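Local coordinates for flavoprotein (PDB 5V8S) that probably transfers electrons as an oxidoreductase, joining a metallo-beta-lactamase-type domain with a di-iron centre to a flavodoxin-like domain expected to bind FMN, at residues Glu45-Ile50 / Val206-Val211; Ala54-Leu59 / Ser82-Pro87; Val141-Glu146 / Lys155-Pro160; Thr269-Ser274 / Tyr300-Glu305; Phe325-Tyr330 / Val355-Val360. The protein carries 1 engineered substitution. All coordinates share one frame; numbering follows the deposited sequence.

In the fold
Along the chain, interactions 1, 2 and 3 belong to the metallo-beta-lactamase-like part, and interactions 4 and 5 follow in the flavodoxin-like part. Interaction 1 lies near the middle of the molecule, about 6 Å from the chain's centre, and the span it closes includes interactions 2 and 3. Those two are about 24 Å apart between centres; interaction 2 lies on the seven-stranded mixed sheet, interaction 3 at an edge of the five-stranded one. Interactions 4 and 5, with centres about 11 Å apart, share the parallel sheet through neighbouring strands 267-273 and 322-327. Interaction 1 lies in the di-iron part beside its metal site, about 21 Å between centres from interaction 4 in the flavodoxin-like part.

Interaction 1: Glu45-Ile50 / Val206-Val211; sequences EIPEGI and VTKYIV
Lys208 reaches out from its helix to the loop 45-50, where its ammonium group meets a backbone carbonyl and a carboxylate. CG is anti to the backbone N (chi1 -171°) and the rest of the chain is fully extended, which carries NZ the whole length of the side chain away from the helix. There NZ donates to Glu45 O at 3.0 Å, in the carbonyl plane. It also forms a salt bridge with Glu48, approaching OE2 to 2.9 Å on the syn lone pair, while the bond from NZ to Glu48 OE1 is weak at 3.1 Å. Glu48 comes from the opposite direction, its chain bent at chi2 (-92°) so that the carboxylate turns back to the lysine. A type I turn from Ile46 to Gly49, closed by Gly49 N to Ile46 O, presents Glu48 to the helix. Further along the loop, the contact is apolar and looser: Ile50 CD1 lies 4.4 Å from Tyr209 CE1, obliquely to the ring. Lys208 has a second acidic partner in Glu312, and His205 hydrogen-bonds Glu48 OE2, so the buried amine sits in a small charge network. Helix 310-316 packs on Lys208 and helix 248-260 on Tyr209, while strand 39-40 lies against Glu45, Ile46 and Ile50; Tyr209 also touches Asp180 of the di-iron pocket.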
# COMPACT_ATOMS: atom_id res chain seq x y z
N GLU A 45 2.15 -0.46 -9.98
CA GLU A 45 3.58 -0.64 -10.20
C GLU A 45 3.86 -1.20 -11.59
O GLU A 45 3.48 -2.33 -11.90
CB GLU A 45 4.11 -1.61 -9.15
CG GLU A 45 3.78 -1.23 -7.70
CD GLU A 45 2.48 -1.88 -7.13
OE1 GLU A 45 1.52 -2.17 -7.90
OE2 GLU A 45 2.43 -2.08 -5.90
N ILE A 46 4.57 -0.42 -12.41
CA ILE A 46 4.91 -0.82 -13.78
C ILE A 46 6.39 -0.58 -14.04
O ILE A 46 6.75 0.31 -14.82
CB ILE A 46 4.00 -0.15 -14.84
CG1 ILE A 46 3.97 1.38 -14.70
CG2 ILE A 46 2.61 -0.71 -14.75
CD1 ILE A 46 3.43 2.07 -16.00
N PRO A 47 7.29 -1.35 -13.43
CA PRO A 47 8.71 -1.24 -13.79
C PRO A 47 8.98 -1.47 -15.27
O PRO A 47 10.03 -1.02 -15.77
CB PRO A 47 9.39 -2.31 -12.92
CG PRO A 47 8.28 -3.24 -12.54
CD PRO A 47 7.04 -2.42 -12.46
N GLU A 48 8.08 -2.15 -15.98
CA GLU A 48 8.27 -2.41 -17.40
C GLU A 48 7.90 -1.23 -18.28
O GLU A 48 8.15 -1.28 -19.50
CB GLU A 48 7.42 -3.60 -17.83
CG GLU A 48 5.92 -3.39 -17.76
CD GLU A 48 5.28 -3.83 -16.44
OE1 GLU A 48 5.80 -3.48 -15.34
OE2 GLU A 48 4.25 -4.54 -16.50
N GLY A 49 7.27 -0.19 -17.73
CA GLY A 49 6.91 0.98 -18.51
C GLY A 49 5.64 0.80 -19.33
O GLY A 49 4.96 -0.24 -19.32
N ILE A 50 5.33 1.86 -20.07
CA ILE A 50 4.16 1.91 -20.94
C ILE A 50 4.48 2.87 -22.06
O ILE A 50 5.21 3.85 -21.88
CB ILE A 50 2.91 2.34 -20.14
CG1 ILE A 50 1.64 2.12 -20.97
CG2 ILE A 50 3.04 3.79 -19.65
CD1 ILE A 50 0.34 2.51 -20.25
N VAL A 206 -0.53 -7.31 -21.01
CA VAL A 206 -1.88 -6.89 -21.39
C VAL A 206 -2.86 -7.24 -20.29
O VAL A 206 -3.69 -6.42 -19.89
CB VAL A 206 -2.28 -7.54 -22.73
CG1 VAL A 206 -3.74 -7.21 -23.06
CG2 VAL A 206 -1.35 -7.06 -23.82
N THR A 207 -2.76 -8.45 -19.73
CA THR A 207 -3.65 -8.82 -18.64
C THR A 207 -3.49 -7.86 -17.47
O THR A 207 -4.48 -7.43 -16.87
CB THR A 207 -3.34 -10.25 -18.18
OG1 THR A 207 -3.54 -11.12 -19.30
CG2 THR A 207 -4.28 -10.64 -17.05
N LYS A 208 -2.25 -7.53 -17.13
CA LYS A 208 -1.99 -6.59 -16.03
C LYS A 208 -2.66 -5.25 -16.28
O LYS A 208 -3.26 -4.66 -15.37
CB LYS A 208 -0.49 -6.43 -15.87
CG LYS A 208 -0.04 -5.65 -14.65
CD LYS A 208 1.50 -5.59 -14.66
CE LYS A 208 2.09 -4.76 -13.57
NZ LYS A 208 3.59 -4.78 -13.65
N TYR A 209 -2.56 -4.74 -17.52
CA TYR A 209 -3.22 -3.49 -17.92
C TYR A 209 -4.74 -3.61 -17.81
O TYR A 209 -5.41 -2.74 -17.26
CB TYR A 209 -2.80 -3.15 -19.35
CG TYR A 209 -3.47 -1.91 -19.88
CD1 TYR A 209 -2.94 -0.66 -19.61
CD2 TYR A 209 -4.64 -1.98 -20.64
CE1 TYR A 209 -3.56 0.49 -20.08
CE2 TYR A 209 -5.26 -0.85 -21.09
CZ TYR A 209 -4.71 0.39 -20.80
OH TYR A 209 -5.34 1.53 -21.26
N ILE A 210 -5.31 -4.69 -18.35
CA ILE A 210 -6.76 -4.87 -18.30
C ILE A 210 -7.25 -4.79 -16.87
O ILE A 210 -8.20 -4.06 -16.56
CB ILE A 210 -7.18 -6.20 -18.94
CG1 ILE A 210 -6.92 -6.19 -20.43
CG2 ILE A 210 -8.65 -6.46 -18.67
CD1 ILE A 210 -7.02 -7.59 -21.06
N VAL A 211 -6.66 -5.58 -15.98
CA VAL A 211 -7.19 -5.67 -14.63
C VAL A 211 -7.03 -4.34 -13.90
O VAL A 211 -7.98 -3.83 -13.29
CB VAL A 211 -6.56 -6.84 -13.85
CG1 VAL A 211 -7.15 -6.89 -12.42
CG2 VAL A 211 -6.79 -8.19 -14.55

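Interaction 2: Ala54-Leu59 / Ser82-Pro87; sequences AYLVKL and SKIVDP
Leu56 rests one methyl, CD2, against both Ile84 and Val85, and the apolar half of the contact turns on that group. CD2 is 3.6 Å from Val85 CG1 and 3.8 Å from Ile84 CD1. The side chains of Leu56 and Ile84 run antiparallel, flank to flank, so that Ile84 CD1 also comes beside Leu56 CB, whereas the leucine and Val85 cross at a slant. With CG anti to the backbone N (chi1 -179°), Leu56 projects its branch across to the loop. Two residues further along the same strand, Lys58 reaches over on the same side. Its chain is bent at chi3 (84°), bringing NZ round to donate to Ile84 O at 3.0 Å, nearly along the C=O axis of that carbonyl. On the way the lysine passes Val85 head to tail, with CE 4.1 Å from Val85 CG2; the aliphatic stem thus lies against the valine while the ammonium group takes the carbonyl one residue earlier. Tyr28 of strand 26-34 touches both Lys58 and Ile84, and Asn63 of strand 62-66 touches both Lys58 and Val85, flanking the contact with the two neighbouring strands. This is sheet-to-loop packing of the metallo-beta-lactamase fold: strand 50-59 of the mixed sheet receives the connection that leads from helix 74-82 back to strand 92-94.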
# COMPACT_ATOMS: atom_id res chain seq x y z
N ALA A 54 0.19 7.62 -30.74
CA ALA A 54 -0.71 8.46 -31.51
C ALA A 54 -0.53 8.13 -32.98
O ALA A 54 0.45 7.49 -33.36
CB ALA A 54 -0.39 9.94 -31.26
N TYR A 55 -1.49 8.55 -33.81
CA TYR A 55 -1.48 8.16 -35.21
C TYR A 55 -1.78 9.37 -36.08
O TYR A 55 -2.54 10.26 -35.69
CB TYR A 55 -2.52 7.06 -35.50
CG TYR A 55 -2.24 5.82 -34.67
CD1 TYR A 55 -2.75 5.70 -33.38
CD2 TYR A 55 -1.44 4.80 -35.14
CE1 TYR A 55 -2.47 4.59 -32.59
CE2 TYR A 55 -1.16 3.69 -34.37
CZ TYR A 55 -1.67 3.59 -33.10
OH TYR A 55 -1.38 2.47 -32.37
N LEU A 56 -1.21 9.37 -37.29
CA LEU A 56 -1.50 10.40 -38.28
C LEU A 56 -1.94 9.72 -39.57
O LEU A 56 -1.23 8.86 -40.11
CB LEU A 56 -0.27 11.28 -38.56
CG LEU A 56 -0.53 12.40 -39.58
CD1 LEU A 56 -1.33 13.52 -38.94
CD2 LEU A 56 0.78 12.93 -40.15
N VAL A 57 -3.11 10.13 -40.08
CA VAL A 57 -3.64 9.60 -41.33
C VAL A 57 -3.57 10.73 -42.35
O VAL A 57 -4.22 11.76 -42.17
CB VAL A 57 -5.09 9.10 -41.19
CG1 VAL A 57 -5.49 8.30 -42.43
CG2 VAL A 57 -5.26 8.25 -39.93
N LYS A 58 -2.78 10.54 -43.40
CA LYS A 58 -2.61 11.55 -44.44
C LYS A 58 -3.47 11.16 -45.62
O LYS A 58 -3.26 10.11 -46.23
CB LYS A 58 -1.14 11.68 -44.84
CG LYS A 58 -0.26 12.09 -43.66
CD LYS A 58 1.18 12.40 -44.07
CE LYS A 58 1.34 13.82 -44.59
NZ LYS A 58 2.78 14.13 -44.94
N LEU A 59 -4.45 12.00 -45.93
CA LEU A 59 -5.44 11.73 -46.96
C LEU A 59 -5.44 12.85 -47.99
O LEU A 59 -4.74 13.86 -47.86
CB LEU A 59 -6.83 11.58 -46.32
CG LEU A 59 -6.90 10.51 -45.23
CD1 LEU A 59 -8.14 10.65 -44.36
CD2 LEU A 59 -6.87 9.11 -45.87
N SER A 82 6.29 17.00 -36.37
CA SER A 82 6.73 17.91 -37.42
C SER A 82 7.65 17.24 -38.42
O SER A 82 7.89 17.80 -39.50
CB SER A 82 7.47 19.10 -36.80
OG SER A 82 6.62 19.84 -35.94
N LYS A 83 8.19 16.07 -38.10
CA LYS A 83 9.04 15.37 -39.04
C LYS A 83 8.24 14.66 -40.13
O LYS A 83 8.80 14.36 -41.19
CB LYS A 83 9.95 14.37 -38.31
CG LYS A 83 10.92 15.01 -37.32
CD LYS A 83 11.82 13.96 -36.67
CE LYS A 83 12.67 14.54 -35.55
NZ LYS A 83 13.53 13.49 -34.90
N ILE A 84 6.95 14.42 -39.90
CA ILE A 84 6.11 13.72 -40.87
C ILE A 84 5.02 14.59 -41.46
O ILE A 84 4.38 14.17 -42.44
CB ILE A 84 5.53 12.42 -40.29
CG1 ILE A 84 4.65 12.73 -39.08
CG2 ILE A 84 6.64 11.47 -39.91
CD1 ILE A 84 3.90 11.54 -38.56
N VAL A 85 4.77 15.78 -40.92
CA VAL A 85 3.79 16.70 -41.49
C VAL A 85 4.06 18.09 -40.95
O VAL A 85 4.48 18.25 -39.79
CB VAL A 85 2.34 16.22 -41.19
CG1 VAL A 85 2.04 16.31 -39.69
CG2 VAL A 85 1.33 17.03 -41.97
N ASP A 86 3.83 19.09 -41.78
CA ASP A 86 3.75 20.45 -41.27
C ASP A 86 2.50 20.53 -40.41
O ASP A 86 1.39 20.35 -40.94
CB ASP A 86 3.65 21.43 -42.43
CG ASP A 86 3.77 22.89 -42.00
OD1 ASP A 86 3.34 23.23 -40.87
OD2 ASP A 86 4.29 23.70 -42.80
N PRO A 87 2.61 20.74 -39.10
CA PRO A 87 1.39 20.77 -38.26
C PRO A 87 0.33 21.72 -38.78
O PRO A 87 -0.87 21.50 -38.57
CB PRO A 87 1.92 21.19 -36.88
CG PRO A 87 3.36 20.75 -36.90
CD PRO A 87 3.83 20.95 -38.31

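Interaction 3: Val141-Glu146 / Lys155-Pro160; sequences VKDGEE and KFVMTP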
# COMPACT_ATOMS: atom_id res chain seq x y z
N VAL A 141 -19.61 13.28 -31.95
CA VAL A 141 -20.10 12.18 -32.77
C VAL A 141 -20.93 11.25 -31.90
O VAL A 141 -20.59 11.01 -30.73
CB VAL A 141 -18.97 11.41 -33.48
CG1 VAL A 141 -18.38 12.25 -34.63
CG2 VAL A 141 -17.89 10.98 -32.49
N LYS A 142 -22.00 10.72 -32.48
CA LYS A 142 -22.89 9.77 -31.82
C LYS A 142 -22.53 8.34 -32.21
O LYS A 142 -21.76 8.09 -33.14
CB LYS A 142 -24.34 10.06 -32.19
CG LYS A 142 -24.84 11.41 -31.70
CD LYS A 142 -26.35 11.45 -31.56
CE LYS A 142 -27.04 11.15 -32.88
NZ LYS A 142 -28.47 11.60 -32.85
N ASP A 143 -23.13 7.39 -31.49
CA ASP A 143 -22.84 5.98 -31.70
C ASP A 143 -23.20 5.58 -33.13
O ASP A 143 -24.35 5.72 -33.56
CB ASP A 143 -23.64 5.15 -30.71
CG ASP A 143 -23.09 3.74 -30.54
OD1 ASP A 143 -21.95 3.46 -30.97
OD2 ASP A 143 -23.81 2.90 -29.96
N GLY A 144 -22.21 5.07 -33.86
CA GLY A 144 -22.40 4.59 -35.21
C GLY A 144 -22.30 5.66 -36.27
O GLY A 144 -22.41 5.34 -37.46
N GLU A 145 -22.05 6.90 -35.88
CA GLU A 145 -22.03 7.99 -36.84
C GLU A 145 -20.86 7.82 -37.79
O GLU A 145 -19.77 7.39 -37.39
CB GLU A 145 -21.92 9.33 -36.12
CG GLU A 145 -21.81 10.53 -37.05
CD GLU A 145 -21.98 11.88 -36.34
OE1 GLU A 145 -22.38 11.91 -35.16
OE2 GLU A 145 -21.71 12.92 -36.99
N GLU A 146 -21.07 8.16 -39.05
CA GLU A 146 -20.03 8.07 -40.05
C GLU A 146 -19.75 9.46 -40.56
O GLU A 146 -20.65 10.29 -40.69
CB GLU A 146 -20.46 7.16 -41.20
CG GLU A 146 -20.63 5.71 -40.81
CD GLU A 146 -21.25 4.87 -41.90
OE1 GLU A 146 -21.24 5.29 -43.07
OE2 GLU A 146 -21.77 3.78 -41.59
N LYS A 155 -15.95 5.76 -39.03
CA LYS A 155 -17.12 5.34 -38.28
C LYS A 155 -16.77 5.34 -36.80
O LYS A 155 -15.74 4.79 -36.40
CB LYS A 155 -17.55 3.94 -38.70
CG LYS A 155 -18.82 3.44 -38.02
CD LYS A 155 -19.26 2.10 -38.57
CE LYS A 155 -20.67 1.76 -38.12
NZ LYS A 155 -21.68 2.78 -38.60
N PHE A 156 -17.61 5.98 -35.99
CA PHE A 156 -17.35 6.14 -34.56
C PHE A 156 -18.29 5.24 -33.77
O PHE A 156 -19.51 5.29 -33.95
CB PHE A 156 -17.47 7.61 -34.16
CG PHE A 156 -16.54 8.48 -34.92
CD1 PHE A 156 -15.23 8.60 -34.53
CD2 PHE A 156 -16.95 9.10 -36.09
CE1 PHE A 156 -14.34 9.35 -35.26
CE2 PHE A 156 -16.07 9.86 -36.81
CZ PHE A 156 -14.75 9.98 -36.40
N VAL A 157 -17.71 4.42 -32.90
CA VAL A 157 -18.47 3.46 -32.13
C VAL A 157 -18.22 3.76 -30.65
O VAL A 157 -17.08 3.67 -30.18
CB VAL A 157 -18.03 2.03 -32.46
CG1 VAL A 157 -18.79 1.04 -31.60
CG2 VAL A 157 -18.22 1.74 -33.97
N MET A 158 -19.28 4.10 -29.93
CA MET A 158 -19.14 4.37 -28.50
C MET A 158 -18.90 3.06 -27.76
O MET A 158 -19.61 2.07 -27.98
CB MET A 158 -20.39 5.05 -27.96
CG MET A 158 -20.76 6.37 -28.63
SD MET A 158 -19.45 7.60 -28.71
CE MET A 158 -19.05 7.56 -30.46
N THR A 159 -17.90 3.05 -26.90
CA THR A 159 -17.61 1.89 -26.05
C THR A 159 -17.47 2.39 -24.62
O THR A 159 -16.37 2.39 -24.05
CB THR A 159 -16.37 1.14 -26.54
OG1 THR A 159 -15.22 2.01 -26.48
CG2 THR A 159 -16.57 0.66 -27.99
N PRO A 160 -18.57 2.82 -24.01
CA PRO A 160 -18.48 3.51 -22.72
C PRO A 160 -17.91 2.63 -21.62
O PRO A 160 -18.07 1.41 -21.62
CB PRO A 160 -19.93 3.90 -22.42
CG PRO A 160 -20.76 2.92 -23.21
CD PRO A 160 -19.96 2.61 -24.44
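Two consecutive residues, Gly144 and Glu145, both face Phe156, making a G1 beta bulge where the loop 141-146 joins strand 152-158. The type II turn Lys142-Glu145 brings Gly144 to a positive phi of 86°. Gly144 N donates to Phe156 O at 2.7 Å, and Phe156 N returns a bond to Glu145 O; Glu146 and Lys155 then form an antiparallel non-hydrogen-bonded pair at this edge of the five-stranded sheet. Val141 meets the Phe156 side chain at about a right angle, its CG1 making an off-centre CH-pi contact 4.2 Å from the ring centroid. Met158 slides past Asp143, whose OD1 takes Met158 N from above the carboxylate plane at 2.9 Å while OD2 forms a salt bridge with Lys227. Bent at its last torsion (chi4 61°), Lys155 sends NZ to Gly144 O at 2.9 Å. The same NZ meets Glu146 OE2 on its anti lone pair at 3.2 Å, with Lys153 bridging the other oxygen, OE1.

Interaction 4: Thr269-Ser274 / Tyr300-Glu305; sequences TVIYDS and YKFSDE
The parallel pair at one edge of the flavodoxin-like sheet, strands 267-273 and 296-302 of a beta-alpha-beta unit, is joined by backbone bonds between Tyr300 and Phe302 and the run Val270, Tyr272 and Ser274. Tyr300 N donates to Val270 O at 2.8 Å, Tyr272 N to Tyr300 O, Phe302 N to Tyr272 O and Ser274 N to Phe302 O. On one face of the sheet, Lys301 lies alongside Tyr272, pointing the same way: its CB sits over the ring, 4.2 Å from the centroid, and CG is 3.5 Å from Tyr272 CE2. Tyr272 OH hydrogen-bonds Glu280, while Lys301 NZ forms its salt bridge with Glu306 and only a long, weak ion pair with Glu280. The opposite face carries Ile271, Asp273, Tyr300 and Phe302. Thr269 CG2 meets the Tyr300 ring edge in plane. Past the strands, Asp304 forms a salt bridge with Lys70 of the second subunit. One water donates to Ser274 O at 2.8 Å and accepts from Asp304 N at 3.0 Å.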
# COMPACT_ATOMS: atom_id res chain seq x y z
N THR A 269 -3.68 -19.03 -7.08
CA THR A 269 -2.91 -17.91 -6.55
C THR A 269 -3.11 -17.84 -5.04
O THR A 269 -4.24 -17.84 -4.55
CB THR A 269 -3.25 -16.58 -7.26
OG1 THR A 269 -2.92 -16.70 -8.65
CG2 THR A 269 -2.43 -15.45 -6.72
N VAL A 270 -1.99 -17.82 -4.32
CA VAL A 270 -1.95 -17.87 -2.86
C VAL A 270 -1.43 -16.53 -2.39
O VAL A 270 -0.33 -16.11 -2.77
CB VAL A 270 -1.03 -18.99 -2.37
CG1 VAL A 270 -1.05 -19.07 -0.84
CG2 VAL A 270 -1.44 -20.32 -2.99
N ILE A 271 -2.21 -15.86 -1.54
CA ILE A 271 -1.93 -14.49 -1.12
C ILE A 271 -2.03 -14.46 0.40
O ILE A 271 -3.10 -14.76 0.95
CB ILE A 271 -2.93 -13.50 -1.74
CG1 ILE A 271 -2.91 -13.55 -3.26
CG2 ILE A 271 -2.64 -12.07 -1.25
CD1 ILE A 271 -4.18 -13.00 -3.85
N TYR A 272 -0.95 -14.07 1.07
CA TYR A 272 -1.01 -14.06 2.53
C TYR A 272 -0.10 -13.01 3.13
O TYR A 272 0.87 -12.56 2.53
CB TYR A 272 -0.69 -15.44 3.11
CG TYR A 272 0.70 -15.98 2.89
CD1 TYR A 272 1.02 -16.69 1.74
CD2 TYR A 272 1.67 -15.90 3.88
CE1 TYR A 272 2.28 -17.22 1.55
CE2 TYR A 272 2.93 -16.43 3.70
CZ TYR A 272 3.23 -17.12 2.54
OH TYR A 272 4.48 -17.69 2.36
N ASP A 273 -0.43 -12.64 4.37
CA ASP A 273 0.42 -11.79 5.20
C ASP A 273 0.84 -12.55 6.45
O ASP A 273 -0.01 -13.13 7.14
CB ASP A 273 -0.22 -10.41 5.53
CG ASP A 273 -1.56 -10.49 6.28
OD1 ASP A 273 -2.17 -11.57 6.40
OD2 ASP A 273 -2.01 -9.39 6.75
N SER A 274 2.14 -12.56 6.72
CA SER A 274 2.70 -13.31 7.83
C SER A 274 3.41 -12.27 8.67
O SER A 274 4.52 -11.84 8.33
CB SER A 274 3.63 -14.40 7.31
OG SER A 274 4.15 -15.15 8.37
N TYR A 300 2.15 -14.98 -3.35
CA TYR A 300 2.42 -13.60 -2.99
C TYR A 300 2.39 -13.48 -1.47
O TYR A 300 1.34 -13.69 -0.86
CB TYR A 300 1.39 -12.66 -3.62
CG TYR A 300 1.56 -12.58 -5.11
CD1 TYR A 300 2.61 -11.87 -5.66
CD2 TYR A 300 0.68 -13.24 -5.96
CE1 TYR A 300 2.77 -11.78 -7.03
CE2 TYR A 300 0.85 -13.17 -7.34
CZ TYR A 300 1.90 -12.46 -7.87
OH TYR A 300 2.08 -12.37 -9.24
N LYS A 301 3.52 -13.10 -0.88
CA LYS A 301 3.67 -13.05 0.56
C LYS A 301 4.04 -11.64 1.02
O LYS A 301 5.02 -11.07 0.55
CB LYS A 301 4.80 -14.00 1.02
CG LYS A 301 5.10 -13.95 2.52
CD LYS A 301 6.54 -14.38 2.90
CE LYS A 301 7.13 -15.45 2.04
NZ LYS A 301 8.51 -15.82 2.56
N PHE A 302 3.26 -11.10 1.96
CA PHE A 302 3.63 -9.87 2.68
C PHE A 302 4.30 -10.29 3.98
O PHE A 302 3.66 -10.87 4.85
CB PHE A 302 2.38 -9.07 3.03
CG PHE A 302 1.64 -8.52 1.84
CD1 PHE A 302 2.03 -7.34 1.25
CD2 PHE A 302 0.54 -9.18 1.33
CE1 PHE A 302 1.35 -6.83 0.15
CE2 PHE A 302 -0.16 -8.67 0.22
CZ PHE A 302 0.25 -7.50 -0.35
N SER A 303 5.58 -9.99 4.13
CA SER A 303 6.30 -10.35 5.34
C SER A 303 7.07 -9.13 5.84
O SER A 303 6.97 -8.03 5.29
CB SER A 303 7.29 -11.48 5.08
OG SER A 303 8.38 -11.01 4.30
N ASP A 304 7.85 -9.35 6.90
CA ASP A 304 8.64 -8.26 7.42
C ASP A 304 9.85 -7.93 6.55
O ASP A 304 10.55 -6.96 6.81
CB ASP A 304 9.00 -8.51 8.90
CG ASP A 304 9.92 -9.68 9.13
OD1 ASP A 304 10.60 -10.13 8.20
OD2 ASP A 304 9.97 -10.17 10.28
N GLU A 305 10.10 -8.69 5.48
CA GLU A 305 11.19 -8.39 4.58
C GLU A 305 10.75 -8.21 3.14
O GLU A 305 11.52 -7.67 2.34
CB GLU A 305 12.26 -9.50 4.61
CG GLU A 305 13.09 -9.49 5.85
CD GLU A 305 14.35 -10.30 5.72
OE1 GLU A 305 14.85 -10.48 4.58
OE2 GLU A 305 14.86 -10.75 6.75
O HOH W 1 7.25 -11.71 8.71

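Interaction 5: Phe325-Tyr330 / Val355-Val360; sequences FGVSTY and VLVFGV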
# COMPACT_ATOMS: atom_id res chain seq x y z
N PHE A 325 -6.23 -17.48 0.58
CA PHE A 325 -5.80 -16.36 1.41
C PHE A 325 -5.33 -16.86 2.77
O PHE A 325 -5.95 -17.76 3.35
CB PHE A 325 -6.95 -15.38 1.62
CG PHE A 325 -7.33 -14.65 0.37
CD1 PHE A 325 -6.57 -13.58 -0.07
CD2 PHE A 325 -8.43 -15.05 -0.35
CE1 PHE A 325 -6.90 -12.93 -1.24
CE2 PHE A 325 -8.77 -14.40 -1.52
CZ PHE A 325 -8.01 -13.33 -1.96
N GLY A 326 -4.22 -16.31 3.25
CA GLY A 326 -3.78 -16.51 4.62
C GLY A 326 -3.77 -15.17 5.33
O GLY A 326 -3.09 -14.24 4.87
N VAL A 327 -4.50 -15.05 6.44
CA VAL A 327 -4.84 -13.76 7.03
C VAL A 327 -4.36 -13.73 8.48
O VAL A 327 -4.82 -14.51 9.32
CB VAL A 327 -6.36 -13.52 6.97
CG1 VAL A 327 -6.70 -12.21 7.59
CG2 VAL A 327 -6.85 -13.62 5.52
N SER A 328 -3.43 -12.82 8.77
CA SER A 328 -3.09 -12.48 10.15
C SER A 328 -4.19 -11.63 10.77
O SER A 328 -4.74 -10.72 10.13
CB SER A 328 -1.81 -11.65 10.21
OG SER A 328 -0.66 -12.34 9.74
N THR A 329 -4.42 -11.84 12.06
CA THR A 329 -5.44 -11.09 12.78
C THR A 329 -4.82 -10.61 14.08
O THR A 329 -4.28 -9.51 14.12
CB THR A 329 -6.69 -11.94 13.00
OG1 THR A 329 -6.34 -13.09 13.79
CG2 THR A 329 -7.30 -12.40 11.67
N TYR A 330 -4.83 -11.43 15.14
CA TYR A 330 -4.35 -11.02 16.46
C TYR A 330 -5.22 -9.89 17.00
O TYR A 330 -6.38 -10.14 17.35
CB TYR A 330 -2.84 -10.68 16.40
CG TYR A 330 -2.02 -11.82 15.80
CD1 TYR A 330 -1.67 -12.92 16.56
CD2 TYR A 330 -1.62 -11.79 14.46
CE1 TYR A 330 -0.94 -13.97 16.02
CE2 TYR A 330 -0.88 -12.85 13.90
CZ TYR A 330 -0.54 -13.92 14.69
OH TYR A 330 0.18 -14.98 14.15
N VAL A 355 -12.62 -19.97 -3.33
CA VAL A 355 -11.59 -19.44 -2.45
C VAL A 355 -11.51 -20.30 -1.20
O VAL A 355 -12.53 -20.78 -0.70
CB VAL A 355 -11.91 -17.98 -2.06
CG1 VAL A 355 -10.95 -17.42 -1.01
CG2 VAL A 355 -11.92 -17.10 -3.33
N LEU A 356 -10.29 -20.49 -0.69
CA LEU A 356 -10.07 -20.98 0.66
C LEU A 356 -9.52 -19.85 1.50
O LEU A 356 -8.66 -19.10 1.03
CB LEU A 356 -9.02 -22.10 0.70
CG LEU A 356 -9.33 -23.40 -0.04
CD1 LEU A 356 -8.15 -24.35 0.04
CD2 LEU A 356 -10.61 -24.03 0.51
N VAL A 357 -9.98 -19.75 2.75
CA VAL A 357 -9.47 -18.77 3.70
C VAL A 357 -8.85 -19.52 4.86
O VAL A 357 -9.47 -20.42 5.43
CB VAL A 357 -10.57 -17.80 4.19
CG1 VAL A 357 -9.99 -16.83 5.25
CG2 VAL A 357 -11.17 -17.04 3.02
N PHE A 358 -7.60 -19.18 5.16
CA PHE A 358 -6.92 -19.59 6.38
C PHE A 358 -6.71 -18.33 7.20
O PHE A 358 -6.22 -17.32 6.69
CB PHE A 358 -5.55 -20.21 6.06
CG PHE A 358 -5.61 -21.52 5.31
CD1 PHE A 358 -5.87 -21.55 3.96
CD2 PHE A 358 -5.35 -22.72 5.94
CE1 PHE A 358 -5.90 -22.76 3.26
CE2 PHE A 358 -5.39 -23.92 5.26
CZ PHE A 358 -5.67 -23.95 3.92
N GLY A 359 -7.06 -18.36 8.47
CA GLY A 359 -6.95 -17.16 9.27
C GLY A 359 -6.65 -17.46 10.72
O GLY A 359 -7.11 -18.47 11.26
N VAL A 360 -5.86 -16.58 11.34
CA VAL A 360 -5.59 -16.67 12.76
C VAL A 360 -6.84 -16.31 13.54
O VAL A 360 -7.62 -15.43 13.14
CB VAL A 360 -4.45 -15.69 13.08
CG1 VAL A 360 -4.29 -15.56 14.57
CG2 VAL A 360 -3.16 -16.18 12.43
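Val360 lies against the Tyr330 ring at the C-terminal end of the flavodoxin-like parallel sheet, with CG1 over one face, 4.1 Å from the centroid and offset toward the rim. Its other methyl, CG2, lies 3.9 Å from Tyr330 OH. With CG1 anti to the backbone N (chi1 170°), Val360 directs this branch toward the aromatic face and also toward Thr329. That threonine donates OG1 to Val360 O at 2.7 Å, from well above the carbonyl plane, which ties the loop beyond strand 322-327 to the end of strand 354-360. Back along the strands, four backbone bonds hold the pair together: Phe325 N to Leu356 O, Phe358 N to Phe325 O, Val327 N to Phe358 O and Val360 N to Val327 O. The Val327 N bond is bent, with an angle of 141° at the hydrogen. Gly326 CA makes a CA-H...O contact with Phe358 O at 3.3 Å. Outside this shell, helix 336-348, which links the two strands as a beta-alpha-beta crossover, packs on Phe325, and helix 278-292 touches Phe358 and Tyr330. Tyr276 meets Tyr330 edge-to-face, and Phe132 of the second subunit packs on it too. Near the start of strand 354-360, Val355 CG1 lies in the plane of the Phe325 ring, at its edge, 3.5 Å from Phe325 CD2.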